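Local coordinates for protein shikimate dehydrogenase (NADP(+)) (Peptoclostridium difficile, PDB 5DZS) that probably catalyses the reversible NADPH-linked reduction of 3-dehydroshikimate to shikimate on the pathway to chorismate and the aromatic amino acids, at residues Lys45-Gly48 against Ala49-Leu53; Ala133-Tyr136 against Phe137-Gly141; Leu164-Tyr167 against Glu168-Lys171; Ile210-Pro213 against Gly214-Phe218; Ala240-Ser243 against Gln244-Trp247. One frame throughout, in Å; residues are numbered along the deposited sequence. Where two conformers were deposited one is given.

Contact 1: Lys45-Gly48 against Ala49-Leu53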
# COMPACT_ATOMS: atom_id res chain seq x y z
N LYS B 45 7.47 -24.35 -9.02
CA LYS B 45 6.37 -24.31 -9.99
C LYS B 45 5.26 -23.32 -9.59
O LYS B 45 4.37 -23.02 -10.40
CB LYS B 45 5.74 -25.71 -10.15
CG LYS B 45 6.73 -26.83 -10.48
CD LYS B 45 6.12 -28.21 -10.38
CE LYS B 45 7.22 -29.26 -10.42
NZ LYS B 45 6.70 -30.64 -10.26
N LEU B 46 5.32 -22.79 -8.38
CA LEU B 46 4.24 -21.95 -7.89
C LEU B 46 4.02 -20.69 -8.72
O LEU B 46 2.89 -20.34 -9.05
CB LEU B 46 4.43 -21.54 -6.41
CG LEU B 46 3.44 -20.57 -5.79
CD1 LEU B 46 2.11 -21.28 -5.58
CD2 LEU B 46 3.91 -20.04 -4.45
N ASP B 47 5.10 -19.97 -9.04
CA ASP B 47 4.90 -18.70 -9.72
C ASP B 47 4.18 -18.85 -11.07
O ASP B 47 3.28 -18.07 -11.39
CB ASP B 47 6.22 -17.87 -9.85
CG ASP B 47 7.17 -18.41 -10.87
OD1 ASP B 47 7.91 -19.36 -10.57
OD2 ASP B 47 7.23 -17.81 -11.96
N GLY B 48 4.51 -19.89 -11.81
CA GLY B 48 3.88 -20.12 -13.10
C GLY B 48 2.41 -20.45 -12.94
O GLY B 48 1.59 -20.00 -13.75
N ALA B 49 2.08 -21.23 -11.90
CA ALA B 49 0.69 -21.62 -11.66
C ALA B 49 -0.16 -20.44 -11.22
O ALA B 49 -1.30 -20.29 -11.67
CB ALA B 49 0.60 -22.76 -10.68
N ILE B 50 0.38 -19.58 -10.34
CA ILE B 50 -0.34 -18.36 -9.91
C ILE B 50 -0.67 -17.51 -11.12
O ILE B 50 -1.79 -17.05 -11.32
CB ILE B 50 0.52 -17.53 -8.93
CG1 ILE B 50 0.45 -18.14 -7.55
CG2 ILE B 50 0.09 -16.07 -8.94
CD1 ILE B 50 1.45 -17.53 -6.56
N LYS B 51 0.33 -17.27 -11.95
CA LYS B 51 0.14 -16.46 -13.14
C LYS B 51 -0.85 -17.09 -14.09
O LYS B 51 -1.74 -16.41 -14.62
CB LYS B 51 1.50 -16.21 -13.85
CG LYS B 51 2.44 -15.37 -13.04
CD LYS B 51 3.85 -15.41 -13.64
CE LYS B 51 4.85 -14.72 -12.77
NZ LYS B 51 6.24 -15.01 -13.29
N LEU B 52 -0.72 -18.39 -14.34
CA LEU B 52 -1.57 -19.06 -15.30
C LEU B 52 -3.06 -18.99 -14.92
O LEU B 52 -3.90 -18.68 -15.75
CB LEU B 52 -1.16 -20.54 -15.46
CG LEU B 52 -1.94 -21.29 -16.54
CD1 LEU B 52 -1.54 -20.86 -17.93
CD2 LEU B 52 -1.76 -22.80 -16.36
N LEU B 53 -3.33 -19.27 -13.66
CA LEU B 53 -4.69 -19.37 -13.15
C LEU B 53 -5.22 -18.06 -12.58
O LEU B 53 -6.37 -18.00 -12.14
CB LEU B 53 -4.84 -20.54 -12.17
CG LEU B 53 -4.51 -21.93 -12.71
CD1 LEU B 53 -4.77 -23.01 -11.67
CD2 LEU B 53 -5.30 -22.21 -13.95

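Contact 2: Ala133-Tyr136 against Phe137-Gly141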
# COMPACT_ATOMS: atom_id res chain seq x y z
N ALA B 133 10.99 -10.05 13.83
CA ALA B 133 11.01 -9.78 15.26
C ALA B 133 12.30 -9.07 15.64
O ALA B 133 12.28 -8.11 16.42
CB ALA B 133 10.83 -11.06 16.06
N LEU B 134 13.43 -9.55 15.11
CA LEU B 134 14.71 -8.91 15.33
C LEU B 134 14.63 -7.45 14.85
O LEU B 134 15.02 -6.54 15.57
CB LEU B 134 15.83 -9.67 14.60
CG LEU B 134 17.24 -9.07 14.60
CD1 LEU B 134 18.28 -10.17 14.38
CD2 LEU B 134 17.40 -7.95 13.57
N THR B 135 14.11 -7.26 13.64
CA THR B 135 13.99 -5.93 13.04
C THR B 135 13.11 -5.02 13.92
O THR B 135 13.48 -3.87 14.21
CB THR B 135 13.42 -6.03 11.61
OG1 THR B 135 14.23 -6.94 10.83
CG2 THR B 135 13.40 -4.68 10.91
N TYR B 136 11.96 -5.55 14.34
CA TYR B 136 11.05 -4.80 15.20
C TYR B 136 11.68 -4.43 16.54
O TYR B 136 11.64 -3.26 16.95
CB TYR B 136 9.75 -5.58 15.43
CG TYR B 136 8.87 -4.95 16.47
CD1 TYR B 136 8.10 -3.84 16.17
CD2 TYR B 136 8.83 -5.45 17.76
CE1 TYR B 136 7.30 -3.25 17.13
CE2 TYR B 136 8.05 -4.86 18.74
CZ TYR B 136 7.28 -3.77 18.42
OH TYR B 136 6.50 -3.19 19.40
N PHE B 137 12.25 -5.41 17.23
CA PHE B 137 12.88 -5.15 18.53
C PHE B 137 13.99 -4.08 18.46
O PHE B 137 14.06 -3.20 19.32
CB PHE B 137 13.47 -6.44 19.16
CG PHE B 137 12.45 -7.38 19.77
CD1 PHE B 137 11.48 -6.92 20.65
CD2 PHE B 137 12.56 -8.75 19.58
CE1 PHE B 137 10.58 -7.81 21.25
CE2 PHE B 137 11.68 -9.64 20.17
CZ PHE B 137 10.69 -9.18 21.00
N ILE B 138 14.86 -4.17 17.45
CA ILE B 138 15.97 -3.21 17.28
C ILE B 138 15.46 -1.80 17.01
O ILE B 138 15.98 -0.83 17.56
CB ILE B 138 16.91 -3.61 16.12
CG1 ILE B 138 17.57 -4.97 16.38
CG2 ILE B 138 17.97 -2.54 15.91
CD1 ILE B 138 18.59 -4.99 17.50
N ASP B 139 14.46 -1.69 16.15
CA ASP B 139 13.87 -0.39 15.84
C ASP B 139 13.18 0.21 17.05
O ASP B 139 13.12 1.43 17.19
CB ASP B 139 12.85 -0.51 14.71
CG ASP B 139 13.48 -0.82 13.36
OD1 ASP B 139 14.73 -0.75 13.21
OD2 ASP B 139 12.71 -1.12 12.43
N SER B 140 12.66 -0.64 17.93
CA SER B 140 11.93 -0.18 19.12
C SER B 140 12.80 0.12 20.34
O SER B 140 12.27 0.35 21.42
CB SER B 140 10.84 -1.19 19.49
OG SER B 140 9.92 -1.36 18.43
N GLY B 141 14.11 0.10 20.17
CA GLY B 141 15.03 0.46 21.27
C GLY B 141 15.29 -0.62 22.30
O GLY B 141 15.48 -0.31 23.49

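Contact 3: Leu164-Tyr167 against Glu168-Lys171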
# COMPACT_ATOMS: atom_id res chain seq x y z
N LEU B 164 23.91 -14.12 18.62
CA LEU B 164 23.53 -15.48 18.29
C LEU B 164 23.99 -16.40 19.41
O LEU B 164 25.17 -16.39 19.79
CB LEU B 164 24.18 -15.91 16.97
CG LEU B 164 23.78 -17.30 16.46
CD1 LEU B 164 22.32 -17.30 16.01
CD2 LEU B 164 24.69 -17.74 15.33
N ILE B 165 23.05 -17.18 19.95
CA ILE B 165 23.34 -18.14 21.01
C ILE B 165 22.69 -19.47 20.70
O ILE B 165 21.87 -19.57 19.78
CB ILE B 165 22.82 -17.67 22.39
CG1 ILE B 165 21.29 -17.52 22.37
CG2 ILE B 165 23.49 -16.36 22.78
CD1 ILE B 165 20.69 -17.17 23.71
N ASP B 166 23.07 -20.51 21.44
CA ASP B 166 22.43 -21.81 21.32
C ASP B 166 21.61 -22.03 22.59
O ASP B 166 21.69 -21.23 23.53
CB ASP B 166 23.41 -22.96 21.03
CG ASP B 166 24.39 -23.21 22.16
OD1 ASP B 166 24.12 -22.85 23.32
OD2 ASP B 166 25.44 -23.82 21.87
N TYR B 167 20.82 -23.10 22.62
CA TYR B 167 19.92 -23.36 23.75
C TYR B 167 20.65 -23.70 25.06
O TYR B 167 20.05 -23.63 26.14
CB TYR B 167 18.88 -24.42 23.35
CG TYR B 167 17.81 -23.89 22.41
CD1 TYR B 167 18.10 -23.61 21.07
CD2 TYR B 167 16.51 -23.67 22.85
CE1 TYR B 167 17.13 -23.13 20.21
CE2 TYR B 167 15.53 -23.18 21.99
CZ TYR B 167 15.84 -22.92 20.67
OH TYR B 167 14.86 -22.44 19.81
N GLU B 168 21.93 -24.04 24.96
CA GLU B 168 22.75 -24.32 26.13
C GLU B 168 23.10 -23.01 26.82
O GLU B 168 22.94 -22.89 28.04
CB GLU B 168 24.01 -25.08 25.73
CG GLU B 168 23.72 -26.43 25.12
CD GLU B 168 22.95 -27.34 26.07
OE1 GLU B 168 23.27 -27.33 27.29
OE2 GLU B 168 22.05 -28.06 25.59
N GLU B 169 23.55 -22.03 26.04
CA GLU B 169 23.89 -20.71 26.57
C GLU B 169 22.66 -20.02 27.11
O GLU B 169 22.74 -19.23 28.03
CB GLU B 169 24.49 -19.82 25.49
CG GLU B 169 25.77 -20.32 24.87
CD GLU B 169 26.23 -19.41 23.76
OE1 GLU B 169 26.91 -18.40 24.05
OE2 GLU B 169 25.93 -19.72 22.59
N LEU B 170 21.51 -20.31 26.51
CA LEU B 170 20.26 -19.70 26.94
C LEU B 170 19.91 -20.02 28.39
O LEU B 170 19.21 -19.25 29.03
CB LEU B 170 19.12 -20.16 26.03
CG LEU B 170 17.72 -19.63 26.35
CD1 LEU B 170 17.67 -18.11 26.35
CD2 LEU B 170 16.72 -20.19 25.36
N LYS B 171 20.43 -21.14 28.89
CA LYS B 171 20.16 -21.57 30.26
C LYS B 171 20.61 -20.53 31.28
O LYS B 171 20.04 -20.45 32.37
CB LYS B 171 20.87 -22.89 30.56
CG LYS B 171 20.41 -24.09 29.75
CD LYS B 171 21.15 -25.35 30.20
CE LYS B 171 20.74 -26.56 29.37
NZ LYS B 171 21.49 -27.79 29.74

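Contact 4: Ile210-Pro213 against Gly214-Phe218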
# COMPACT_ATOMS: atom_id res chain seq x y z
N ILE B 210 2.72 -18.65 17.63
CA ILE B 210 1.83 -19.75 17.29
C ILE B 210 0.46 -19.51 17.89
O ILE B 210 0.32 -18.90 18.96
CB ILE B 210 2.35 -21.09 17.85
CG1 ILE B 210 3.73 -21.43 17.26
CG2 ILE B 210 1.36 -22.21 17.59
CD1 ILE B 210 3.77 -21.55 15.75
N TYR B 211 -0.56 -19.97 17.19
CA TYR B 211 -1.90 -19.94 17.73
C TYR B 211 -2.53 -21.31 17.56
O TYR B 211 -2.53 -21.87 16.47
CB TYR B 211 -2.81 -18.91 17.06
CG TYR B 211 -4.23 -19.11 17.55
CD1 TYR B 211 -4.58 -18.80 18.86
CD2 TYR B 211 -5.20 -19.67 16.72
CE1 TYR B 211 -5.86 -19.00 19.33
CE2 TYR B 211 -6.48 -19.89 17.18
CZ TYR B 211 -6.81 -19.55 18.48
OH TYR B 211 -8.09 -19.76 18.94
N ASN B 212 -3.03 -21.84 18.67
CA ASN B 212 -3.77 -23.09 18.66
C ASN B 212 -4.87 -22.98 19.71
O ASN B 212 -4.61 -22.60 20.86
CB ASN B 212 -2.86 -24.30 18.88
CG ASN B 212 -2.11 -24.25 20.20
OD1 ASN B 212 -2.02 -23.20 20.83
ND2 ASN B 212 -1.57 -25.39 20.61
N PRO B 213 -6.12 -23.27 19.31
CA PRO B 213 -7.23 -23.22 20.25
C PRO B 213 -6.96 -23.90 21.59
O PRO B 213 -7.44 -23.43 22.62
CB PRO B 213 -8.34 -23.94 19.49
CG PRO B 213 -8.06 -23.63 18.05
CD PRO B 213 -6.57 -23.46 17.92
N GLY B 214 -6.19 -24.99 21.58
CA GLY B 214 -5.90 -25.76 22.81
C GLY B 214 -4.79 -25.22 23.71
O GLY B 214 -4.48 -25.82 24.74
N GLU B 215 -4.18 -24.10 23.31
CA GLU B 215 -3.11 -23.44 24.06
C GLU B 215 -1.79 -24.21 24.04
O GLU B 215 -1.74 -25.41 24.34
CB GLU B 215 -3.52 -23.16 25.51
CG GLU B 215 -2.51 -22.29 26.25
CD GLU B 215 -3.00 -21.84 27.60
OE1 GLU B 215 -3.74 -22.61 28.25
OE2 GLU B 215 -2.65 -20.71 28.00
N THR B 216 -0.72 -23.51 23.69
CA THR B 216 0.61 -24.11 23.61
C THR B 216 1.19 -24.42 24.99
O THR B 216 0.87 -23.76 25.98
CB THR B 216 1.59 -23.17 22.89
OG1 THR B 216 1.75 -21.98 23.67
CG2 THR B 216 1.09 -22.83 21.50
N GLU B 217 2.05 -25.43 25.05
CA GLU B 217 2.70 -25.80 26.30
C GLU B 217 3.56 -24.63 26.79
O GLU B 217 3.65 -24.37 27.98
CB GLU B 217 3.55 -27.06 26.10
CG GLU B 217 4.23 -27.57 27.36
CD GLU B 217 3.26 -28.07 28.43
OE1 GLU B 217 2.04 -28.10 28.17
OE2 GLU B 217 3.72 -28.45 29.53
N PHE B 218 4.19 -23.94 25.84
CA PHE B 218 5.03 -22.78 26.13
C PHE B 218 4.25 -21.77 26.98
O PHE B 218 4.70 -21.39 28.06
CB PHE B 218 5.49 -22.18 24.79
CG PHE B 218 6.32 -20.92 24.89
CD1 PHE B 218 7.59 -20.94 25.43
CD2 PHE B 218 5.86 -19.74 24.31
CE1 PHE B 218 8.35 -19.78 25.48
CE2 PHE B 218 6.63 -18.59 24.34
CZ PHE B 218 7.87 -18.60 24.93

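Contact 5: Ala240-Ser243 against Gln244-Trp247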
# COMPACT_ATOMS: atom_id res chain seq x y z
N ALA B 240 -3.77 -10.73 8.26
CA ALA B 240 -4.74 -11.05 7.22
C ALA B 240 -5.33 -9.76 6.65
O ALA B 240 -5.49 -9.60 5.43
CB ALA B 240 -5.84 -11.97 7.73
N ILE B 241 -5.66 -8.82 7.54
CA ILE B 241 -6.25 -7.55 7.12
C ILE B 241 -5.25 -6.72 6.32
O ILE B 241 -5.61 -6.16 5.26
CB ILE B 241 -6.82 -6.80 8.35
CG1 ILE B 241 -8.04 -7.56 8.88
CG2 ILE B 241 -7.20 -5.36 8.01
CD1 ILE B 241 -8.51 -7.10 10.25
N LYS B 242 -4.00 -6.66 6.76
CA LYS B 242 -2.99 -5.94 6.00
C LYS B 242 -2.80 -6.57 4.62
O LYS B 242 -2.64 -5.87 3.62
CB LYS B 242 -1.67 -5.90 6.79
CG LYS B 242 -0.56 -5.11 6.11
CD LYS B 242 -0.89 -3.64 5.95
CE LYS B 242 -1.08 -2.89 7.27
NZ LYS B 242 -1.44 -1.44 7.13
N SER B 243 -2.80 -7.90 4.56
CA SER B 243 -2.69 -8.57 3.27
C SER B 243 -3.85 -8.14 2.36
O SER B 243 -3.65 -7.87 1.16
CB SER B 243 -2.70 -10.09 3.39
OG SER B 243 -1.55 -10.59 4.05
N GLN B 244 -5.06 -8.13 2.92
CA GLN B 244 -6.23 -7.73 2.17
C GLN B 244 -6.13 -6.28 1.66
O GLN B 244 -6.55 -5.97 0.54
CB GLN B 244 -7.47 -7.95 3.01
CG GLN B 244 -7.80 -9.42 3.18
CD GLN B 244 -8.20 -10.08 1.87
OE1 GLN B 244 -8.54 -9.41 0.91
NE2 GLN B 244 -8.16 -11.41 1.84
N GLU B 245 -5.55 -5.41 2.48
CA GLU B 245 -5.37 -4.01 2.08
C GLU B 245 -4.45 -3.95 0.86
O GLU B 245 -4.69 -3.22 -0.09
CB GLU B 245 -4.77 -3.17 3.21
CG GLU B 245 -5.74 -2.90 4.36
CD GLU B 245 -5.15 -1.98 5.40
OE1 GLU B 245 -5.92 -1.19 5.99
OE2 GLU B 245 -3.93 -1.99 5.63
N ILE B 246 -3.38 -4.73 0.90
CA ILE B 246 -2.43 -4.78 -0.21
C ILE B 246 -3.07 -5.35 -1.49
O ILE B 246 -2.93 -4.77 -2.58
CB ILE B 246 -1.21 -5.64 0.18
CG1 ILE B 246 -0.39 -4.89 1.24
CG2 ILE B 246 -0.36 -5.94 -1.06
CD1 ILE B 246 0.63 -5.75 1.93
N TRP B 247 -3.80 -6.44 -1.33
CA TRP B 247 -4.41 -7.12 -2.47
C TRP B 247 -5.46 -6.27 -3.16
O TRP B 247 -5.55 -6.29 -4.41
CB TRP B 247 -4.99 -8.47 -2.06
CG TRP B 247 -3.96 -9.51 -1.68
CD1 TRP B 247 -2.70 -9.63 -2.19
CD2 TRP B 247 -4.11 -10.58 -0.74
NE1 TRP B 247 -2.06 -10.67 -1.61
CE2 TRP B 247 -2.91 -11.30 -0.73
CE3 TRP B 247 -5.15 -10.99 0.09
CZ2 TRP B 247 -2.72 -12.41 0.08
CZ3 TRP B 247 -4.96 -12.11 0.88
CH2 TRP B 247 -3.76 -12.79 0.90

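Contact 1: Lys45-Gly48 against Ala49-Leu53
Leu46 lays its branched end over the tip of Ile50 one helical turn on, CG standing 3.7 Å from Ile50 CD1 in the conformer given, with both leucine methyls close by. Swinging CG away from the backbone N (chi1 175°) sends the leucine branch along the helix to meet it. Both residues are buried: Leu46 also packs on Ile38 and Ile68, and Ile50 on Leu95 of strand 94-98, so large aliphatic side chains suit this inner face of helix 46-53 in the substrate-binding domain. A quarter turn round the helix the pairing becomes ionic. Lys51, extended beyond CG, runs its methylenes past the carbonyl of Asp47, CG lying 3.3 Å from Asp47 O, and brings NZ to 3.3 Å from Asp47 OD2, on the anti lone pair of that oxygen. Beneath the side chains, Ile50 N bonds to Leu46 O at 2.9 Å and Leu52 N to Gly48 O at 2.9 Å. A carboxylate in the first turn is probably favoured by the helix dipole, as is a lysine toward the other end. The chemistry thus divides into an apolar pair on the buried face and a long ion pair on the partly exposed one, which probably adds only modest stability.

Contact 2: Ala133-Tyr136 against Phe137-Gly141
Phe137, in the last turn of helix 128-139, bonds its N to Ala133 O at 2.8 Å. Its ring leans back beside the same carbonyl, CD2 lying 3.2 Å from Ala133 O, because CG sits beside the backbone N (chi1 -76°). The small Ala133 leaves room for the ring, which is buried against Ile123 of strand 120-124 and Leu145 of strand 144-149. Ile138 follows, side by side with Leu134 and pointing the same way; its CG1 approaches Leu134 CD2 at 4.1 Å, and both pack on Leu145. These aliphatic and aromatic groups form the sheet-facing side of the helix in a beta-alpha-beta unit of the nucleotide-binding domain. Asp139 lies alongside Thr135, but its carboxylate is engaged elsewhere: OD2 takes a hydrogen bond from Tyr102 and a salt bridge from Arg81. Thr135 OG1 turns back to Lys131 O. Ser140, the first residue to leave helical geometry, gives Tyr136 O two hydrogen bonds, from N at 3.0 Å and from OG at 3.0 Å, the hydroxyl standing above the carbonyl plane. That hydroxyl also lies over one face of the Tyr136 ring, 3.5 Å from CE1. Gly141, with positive phi, is the C-prime residue of a Schellman motif, in which Ile142 N reaches Phe137 O and Gly141 N bonds weakly to Ile138 O. The chemistry thus shifts along the segment from apolar contacts to polar ones: Tyr136 O keeps its regular amide partner and gains a serine hydroxyl as a second donor.

Contact 3: Leu164-Tyr167 against Glu168-Lys171
Tyr167, Glu169 and Leu170 bury most in this tight turn. Tyr167 meets Leu170 twice: its carbonyl O lies 3.6 Å from Leu170 CB, and CD2 of its ring comes 4.3 Å from Leu170 CD2. Leu170 also bonds its N to Asp166 O at 3.1 Å and turns its side chain inward, CB standing 4.1 Å from Ile165 CD1. Glu169 N gives Asp166 OD1 a nearly straight hydrogen bond of 2.9 Å, end-on to the C-O bond, and Glu168 N adds a weak one at 3.0 Å. The aspartate reaches both because CG is tucked between its backbone N and carbonyl carbon (chi1 65°); a short carboxylate is well suited to collect amides at the start of this helical turn. The Glu169 side chain crosses that of Asp166 at about a right angle. The place of its OE2 is less certain, but it appears to pair with Lys152, whose positive charge probably eases the nearness of two acids. Outside, Lys171 NZ reaches Glu168 OE1 at 3.1 Å. The turn leaves strand 163-166, at the outer side of the parallel sheet, where Ile165 pairs with strand 144-149. Leu170 and Tyr167 both rest on Leu124 of strand 120-124, while the tyrosine ring makes a cation-pi contact with Arg150.

Contact 4: Ile210-Pro213 against Gly214-Phe218
Asn212 and Thr216 cross obliquely over a type I beta turn that runs from Asn212 to Glu215 and leads from strand 205-208 into helix 217-224. The amide oxygen of Asn212 meets the methyl of the threonine, OD1 lying 3.2 Å from Thr216 CG2. Two torsions set up the meeting: Asn212 CG stands between its own backbone N and carbonyl carbon (chi1 59°), which folds the amide inward across the turn, and Thr216 holds CG2 anti to its carbonyl carbon (chi1 64° for OG1), which directs the methyl back at it. Thr216 is the N-cap residue of the helix; its OG1 accepts from Leu219 N and also pairs with Asp208, so a threonine serves here with a polar branch for the helix and an apolar one for the turn. Ile210 comes at the same methyl from another direction, its CG2 at 4.0 Å from Thr216 CG2. Proline suits the second position of the turn, since its ring restricts phi, and Gly214 adds little bulk at the exposed third position. Tyr211 starts away from the turn, but its ring comes back so that Pro213 N lies over one face; the ring also touches Leu233 and Leu236 of helix 233-248 and meets Phe268 edge-to-face. Tyr211 is predicted to bind shikimate, so the turn lies beside the probable substrate site. The turn is closed by Glu215 N, which bonds to Asn212 O at 2.9 Å from above the carbonyl plane.

Contact 5: Ala240-Ser243 against Gln244-Trp247
Ser243 and Trp247 form the close-packed side of this stretch of alpha-helix 233-248, one turn apart. The indole lies back over the serine in a CH-pi contact, Ser243 CB standing 3.9 Å from the centroid of the six-membered ring and only 13° off its normal. Ser243 O sits over the same ring system, 3.3 Å from Trp247 CG, while accepting the regular helical bond from Trp247 N. A small residue lets the wide ring settle this near the backbone. Both polar ends are satisfied in the interior: Trp247 NE1 bonds to Ile88 O, and Ser243 OG meets Gln239 O, Asn59 and Thr87, close to the predicted shikimate-binding residues Gln239 and Asn86. Gln244, also buried, bonds to His20 in the conformer given. The other side of the helix is looser and partly exposed. There Lys242, kinked at its second and third torsions (both 63°), curls back toward Glu245; its ammonium is held chiefly by a salt bridge to Asp249 of the second subunit, with Phe103 as a cation-pi partner. Glu245 stays extended, its OE1 taken by Ile252 N. Long flexible side chains suit such a shared ionic site, where Lys242 NZ also meets Glu245 OE2 nearly along the C-O axis at 3.0 Å.

From the N terminus, the five contacts follow in series; each lies within one continuous stretch, so none encloses a longer loop and none nests in or crosses another. Contact 1 belongs to helix 46-53 beside the mixed sheet of the substrate-binding domain. Contact 2 ends the helix between strands 120-124 and 144-149 of the parallel sheet, and contact 3 turns the chain out of strand 163-166 of that sheet, their nearest atoms about 8 Å apart. Contact 4 connects strand 205-208 to helix 217-224. Contact 5, on helix 233-248, returns to the first domain, its nearest atoms about 9 Å from contact 1, and lies across the chain's centre from contact 3.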